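Local coordinates for protein Phikz039 (Pseudomonas phage phikz, PDB 3ZBQ) that belongs to the tubulin/FtsZ superfamily as the phage-encoded tubulin-like protein PhuZ, modelled here with guanosine-5'-diphosphate in its pocket, at residues 232-237 with 253-258; 317-320 with 324-327. All coordinates share one frame; numbering follows the deposited sequence.

Contact 1. Residues 232-237 with 253-258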
loop_
_atom_site.group_PDB
_atom_site.type_symbol
_atom_site.label_atom_id
_atom_site.label_comp_id
_atom_site.label_asym_id
_atom_site.label_seq_id
_atom_site.Cartn_x
_atom_site.Cartn_y
_atom_site.Cartn_z
ATOM N N GLU A 232 -10.860 -2.339 -19.986
ATOM C CA GLU A 232 -9.728 -2.320 -19.052
ATOM C C GLU A 232 -9.710 -3.587 -18.202
ATOM O O GLU A 232 -8.652 -4.166 -17.957
ATOM C CB GLU A 232 -9.754 -1.070 -18.159
ATOM C CG GLU A 232 -9.428 0.233 -18.885
ATOM C CD GLU A 232 -9.334 1.425 -17.946
ATOM O OE1 GLU A 232 -9.789 1.321 -16.782
ATOM O OE2 GLU A 232 -8.800 2.473 -18.371
ATOM N N ALA A 233 -10.886 -4.027 -17.769
ATOM C CA ALA A 233 -10.973 -5.264 -16.999
ATOM C C ALA A 233 -10.566 -6.461 -17.852
ATOM O O ALA A 233 -9.897 -7.373 -17.376
ATOM C CB ALA A 233 -12.365 -5.460 -16.442
ATOM N N GLN A 234 -10.980 -6.447 -19.117
ATOM C CA GLN A 234 -10.695 -7.541 -20.046
ATOM C C GLN A 234 -9.197 -7.779 -20.239
ATOM O O GLN A 234 -8.758 -8.914 -20.437
ATOM C CB GLN A 234 -11.351 -7.245 -21.399
ATOM C CG GLN A 234 -11.520 -8.448 -22.301
ATOM C CD GLN A 234 -12.180 -8.077 -23.616
ATOM O OE1 GLN A 234 -11.817 -7.077 -24.243
ATOM N NE2 GLN A 234 -13.161 -8.870 -24.034
ATOM N N ALA A 235 -8.418 -6.703 -20.167
ATOM C CA ALA A 235 -6.980 -6.767 -20.418
ATOM C C ALA A 235 -6.195 -7.415 -19.275
ATOM O O ALA A 235 -5.023 -7.764 -19.437
ATOM C CB ALA A 235 -6.436 -5.376 -20.712
ATOM N N ILE A 236 -6.829 -7.567 -18.115
ATOM C CA ILE A 236 -6.139 -8.175 -16.979
ATOM C C ILE A 236 -5.961 -9.681 -17.186
ATOM O O ILE A 236 -6.944 -10.422 -17.358
ATOM C CB ILE A 236 -6.858 -7.894 -15.644
ATOM C CG1 ILE A 236 -7.115 -6.395 -15.477
ATOM C CG2 ILE A 236 -6.056 -8.475 -14.469
ATOM C CD1 ILE A 236 -5.859 -5.529 -15.491
ATOM N N LEU A 237 -4.702 -10.119 -17.169
ATOM C CA LEU A 237 -4.337 -11.517 -17.403
ATOM C C LEU A 237 -4.634 -12.417 -16.208
ATOM O O LEU A 237 -4.374 -12.041 -15.062
ATOM C CB LEU A 237 -2.846 -11.634 -17.724
ATOM C CG LEU A 237 -2.318 -10.891 -18.946
ATOM C CD1 LEU A 237 -0.818 -11.149 -19.118
ATOM C CD2 LEU A 237 -3.095 -11.302 -20.184
ATOM N N VAL A 253 -22.623 -8.731 -17.377
ATOM C CA VAL A 253 -22.142 -9.831 -18.212
ATOM C C VAL A 253 -20.714 -10.178 -17.816
ATOM O O VAL A 253 -19.852 -9.298 -17.782
ATOM C CB VAL A 253 -22.152 -9.458 -19.703
ATOM C CG1 VAL A 253 -21.617 -10.616 -20.554
ATOM C CG2 VAL A 253 -23.548 -9.057 -20.149
ATOM N N SER A 254 -20.459 -11.453 -17.522
ATOM C CA SER A 254 -19.111 -11.893 -17.154
ATOM C C SER A 254 -18.113 -11.554 -18.261
ATOM O O SER A 254 -18.394 -11.740 -19.446
ATOM C CB SER A 254 -19.085 -13.393 -16.858
ATOM O OG SER A 254 -17.825 -13.778 -16.336
ATOM N N ILE A 255 -16.952 -11.047 -17.870
ATOM C CA ILE A 255 -15.983 -10.567 -18.846
ATOM C C ILE A 255 -15.121 -11.692 -19.412
ATOM O O ILE A 255 -15.091 -11.906 -20.621
ATOM C CB ILE A 255 -15.130 -9.438 -18.245
ATOM C CG1 ILE A 255 -16.044 -8.245 -17.941
ATOM C CG2 ILE A 255 -13.993 -9.067 -19.182
ATOM C CD1 ILE A 255 -15.339 -7.031 -17.406
ATOM N N SER A 256 -14.440 -12.413 -18.529
ATOM C CA SER A 256 -13.615 -13.546 -18.919
ATOM C C SER A 256 -13.714 -14.613 -17.835
ATOM O O SER A 256 -14.272 -14.365 -16.765
ATOM C CB SER A 256 -12.157 -13.108 -19.089
ATOM O OG SER A 256 -11.639 -12.616 -17.866
ATOM N N THR A 257 -13.181 -15.795 -18.123
ATOM C CA THR A 257 -13.079 -16.865 -17.137
ATOM C C THR A 257 -12.402 -16.345 -15.868
ATOM O O THR A 257 -11.358 -15.691 -15.933
ATOM C CB THR A 257 -12.250 -18.028 -17.688
ATOM O OG1 THR A 257 -12.812 -18.471 -18.930
ATOM C CG2 THR A 257 -12.252 -19.171 -16.713
ATOM N N VAL A 258 -12.995 -16.635 -14.715
ATOM C CA VAL A 258 -12.521 -16.088 -13.450
ATOM C C VAL A 258 -12.943 -17.031 -12.333
ATOM O O VAL A 258 -13.936 -17.764 -12.479
ATOM C CB VAL A 258 -13.055 -14.635 -13.240
ATOM C CG1 VAL A 258 -14.554 -14.629 -12.939
ATOM C CG2 VAL A 258 -12.279 -13.913 -12.146
HETATM O O HOH W 1 -9.345 -10.328 -17.598
#
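I255 lays its two branches against A233 and Q234, joining the short helix 230-234 to the loop between strands 239-246 and 260-265 in the C-terminal part of this tubulin-like fold. The apolar contact is small and rests on this one side chain. Its chi1 of -64° sets CG1 anti to the carbonyl carbon, and an anti chi2 stretches the arm onward, bringing I255 CD1 to 3.5 Å from A233 CB, closer than carbons usually pack. The other branch serves the neighbouring residue: I255 CG2 lies 3.7 Å from Q234 CA and 3.9 Å from Q234 CB. The extended Q234 chain crosses this methyl with its CB and CG, and its amide lies farther on. H277 of strand 275-281 touches both A233 and I255, and thus the sheet underlies the pair, while A233 also packs on C227 of strand 222-227.

The one water between the segments is less certain, since it lies implausibly close to I236 O. As modelled it is 3.0 Å from A233 O, within hydrogen-bonding distance of a carbonyl that also accepts the backbone bond from I236 N. On the loop side its partner is S256 OG, 3.3 Å from the water oxygen.

Contact 2. Residues 317-320 with 324-327; sequences DQAT and LVFD
T320 and L324 close a tight, hairpin-like reversal in the C-terminal tail, far beyond helix 284-304, with three residues between them. The T320 side chain is central to it. Its CB stands 4.0 Å from L324 O. From there the methyl CG2 passes 3.6 Å from L324 O and ends 4.0 Å from CE2 of F326, meeting that ring at a slant. The hydroxyl takes the other branch: chi1 of 70° sets OG1 between the backbone N and the carbonyl carbon of its own residue, where it accepts a bent hydrogen bond (137° at the hydrogen) from L324 N at 3.1 Å. Both branches also border L324 CB, which T320 OG1 approaches to 3.4 Å. OG1 also hydrogen-bonds S322 OG inside the turn, so the threonine tip ties the turn to the returning arm, 324-327.

The backbone adds a straighter bond, T320 N to L324 O at 2.9 Å, with the donor in the carbonyl plane; the CA-H of A319 leans on that same oxygen. A319 CB rests against V325 CG2, and D317 CB lies near the other methyl, CG1.

Waters also join the arms. One donates to Q318 O at 2.7 Å and accepts from F326 N; a second accepts from Q318 N and donates to F326 O at 2.8 Å. A third, next to the T320 N to L324 O bond, bridges Q318 O and L324 O.

All eight residues also touch crystal neighbours, which probably influence the conformation seen. Two direct hydrogen bonds, three bridging waters and little apolar contact imply a reversal held mainly by polar bonds.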
loop_
_atom_site.group_PDB
_atom_site.type_symbol
_atom_site.label_atom_id
_atom_site.label_comp_id
_atom_site.label_asym_id
_atom_site.label_seq_id
_atom_site.Cartn_x
_atom_site.Cartn_y
_atom_site.Cartn_z
ATOM N N ASP A 317 51.523 8.565 9.974
ATOM C CA ASP A 317 50.752 9.617 10.636
ATOM C C ASP A 317 50.360 9.239 12.058
ATOM O O ASP A 317 50.245 8.060 12.390
ATOM C CB ASP A 317 49.513 9.997 9.811
ATOM C CG ASP A 317 49.858 10.881 8.627
ATOM O OD1 ASP A 317 50.862 11.618 8.718
ATOM O OD2 ASP A 317 49.145 10.838 7.604
ATOM N N GLN A 318 50.161 10.255 12.892
ATOM C CA GLN A 318 49.696 10.069 14.261
ATOM C C GLN A 318 48.440 10.890 14.498
ATOM O O GLN A 318 48.337 12.016 14.003
ATOM C CB GLN A 318 50.763 10.543 15.247
ATOM C CG GLN A 318 51.968 9.639 15.368
ATOM C CD GLN A 318 52.579 9.694 16.759
ATOM O OE1 GLN A 318 53.179 10.696 17.151
ATOM N NE2 GLN A 318 52.411 8.618 17.521
ATOM N N ALA A 319 47.494 10.342 15.262
ATOM C CA ALA A 319 46.279 11.069 15.621
ATOM C C ALA A 319 46.135 11.220 17.132
ATOM O O ALA A 319 46.463 10.298 17.889
ATOM C CB ALA A 319 45.050 10.361 15.058
ATOM N N THR A 320 45.621 12.369 17.574
ATOM C CA THR A 320 45.268 12.554 18.986
ATOM C C THR A 320 43.963 11.821 19.272
ATOM O O THR A 320 43.286 11.355 18.347
ATOM C CB THR A 320 45.066 14.032 19.360
ATOM O OG1 THR A 320 43.862 14.523 18.756
ATOM C CG2 THR A 320 46.243 14.881 18.895
ATOM N N LEU A 324 42.800 14.729 15.820
ATOM C CA LEU A 324 43.681 15.750 15.257
ATOM C C LEU A 324 44.967 15.111 14.748
ATOM O O LEU A 324 45.569 14.274 15.426
ATOM C CB LEU A 324 44.024 16.848 16.274
ATOM C CG LEU A 324 42.881 17.692 16.840
ATOM C CD1 LEU A 324 43.453 18.831 17.684
ATOM C CD2 LEU A 324 41.996 18.243 15.738
ATOM N N VAL A 325 45.381 15.515 13.549
ATOM C CA VAL A 325 46.615 15.022 12.942
ATOM C C VAL A 325 47.473 16.216 12.539
ATOM O O VAL A 325 46.972 17.180 11.958
ATOM C CB VAL A 325 46.315 14.169 11.697
ATOM C CG1 VAL A 325 47.612 13.672 11.043
ATOM C CG2 VAL A 325 45.409 13.000 12.060
ATOM N N PHE A 326 48.763 16.162 12.849
ATOM C CA PHE A 326 49.665 17.230 12.442
ATOM C C PHE A 326 50.640 16.744 11.367
ATOM O O PHE A 326 51.200 15.648 11.465
ATOM C CB PHE A 326 50.373 17.818 13.672
ATOM C CG PHE A 326 49.422 18.168 14.783
ATOM C CD1 PHE A 326 48.737 19.374 14.773
ATOM C CD2 PHE A 326 49.178 17.269 15.810
ATOM C CE1 PHE A 326 47.835 19.685 15.776
ATOM C CE2 PHE A 326 48.283 17.570 16.820
ATOM C CZ PHE A 326 47.609 18.779 16.801
ATOM N N ASP A 327 50.794 17.542 10.314
ATOM C CA ASP A 327 51.668 17.182 9.202
ATOM C C ASP A 327 53.110 17.449 9.601
ATOM O O ASP A 327 53.408 18.510 10.158
ATOM C CB ASP A 327 51.308 17.995 7.953
ATOM C CG ASP A 327 51.841 17.370 6.668
ATOM O OD1 ASP A 327 51.871 16.123 6.569
ATOM O OD2 ASP A 327 52.225 18.130 5.750
HETATM O O HOH W 2 51.191 12.893 11.917
HETATM O O HOH W 3 50.065 14.136 14.270
HETATM O O HOH W 4 48.458 14.176 16.400
#

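The two contacts share no helix, strand or sheet and follow one another along the chain, contact 1 closing before contact 2 opens. Their centres are 72 Å apart, their nearest atoms about 61 Å, and they lie on opposite sides of the chain's centre. Contact 1 belongs to the C-terminal domain, beside strands of the mixed sheet. From there the chain runs through strands 260-265 and 275-281 and along helix 284-304 before reaching contact 2, whose centre is 52 Å from that of the chain. One contact therefore belongs to the globular body, the other to a projecting tail, consistent with a tail that could reach another subunit, as in PhuZ filaments.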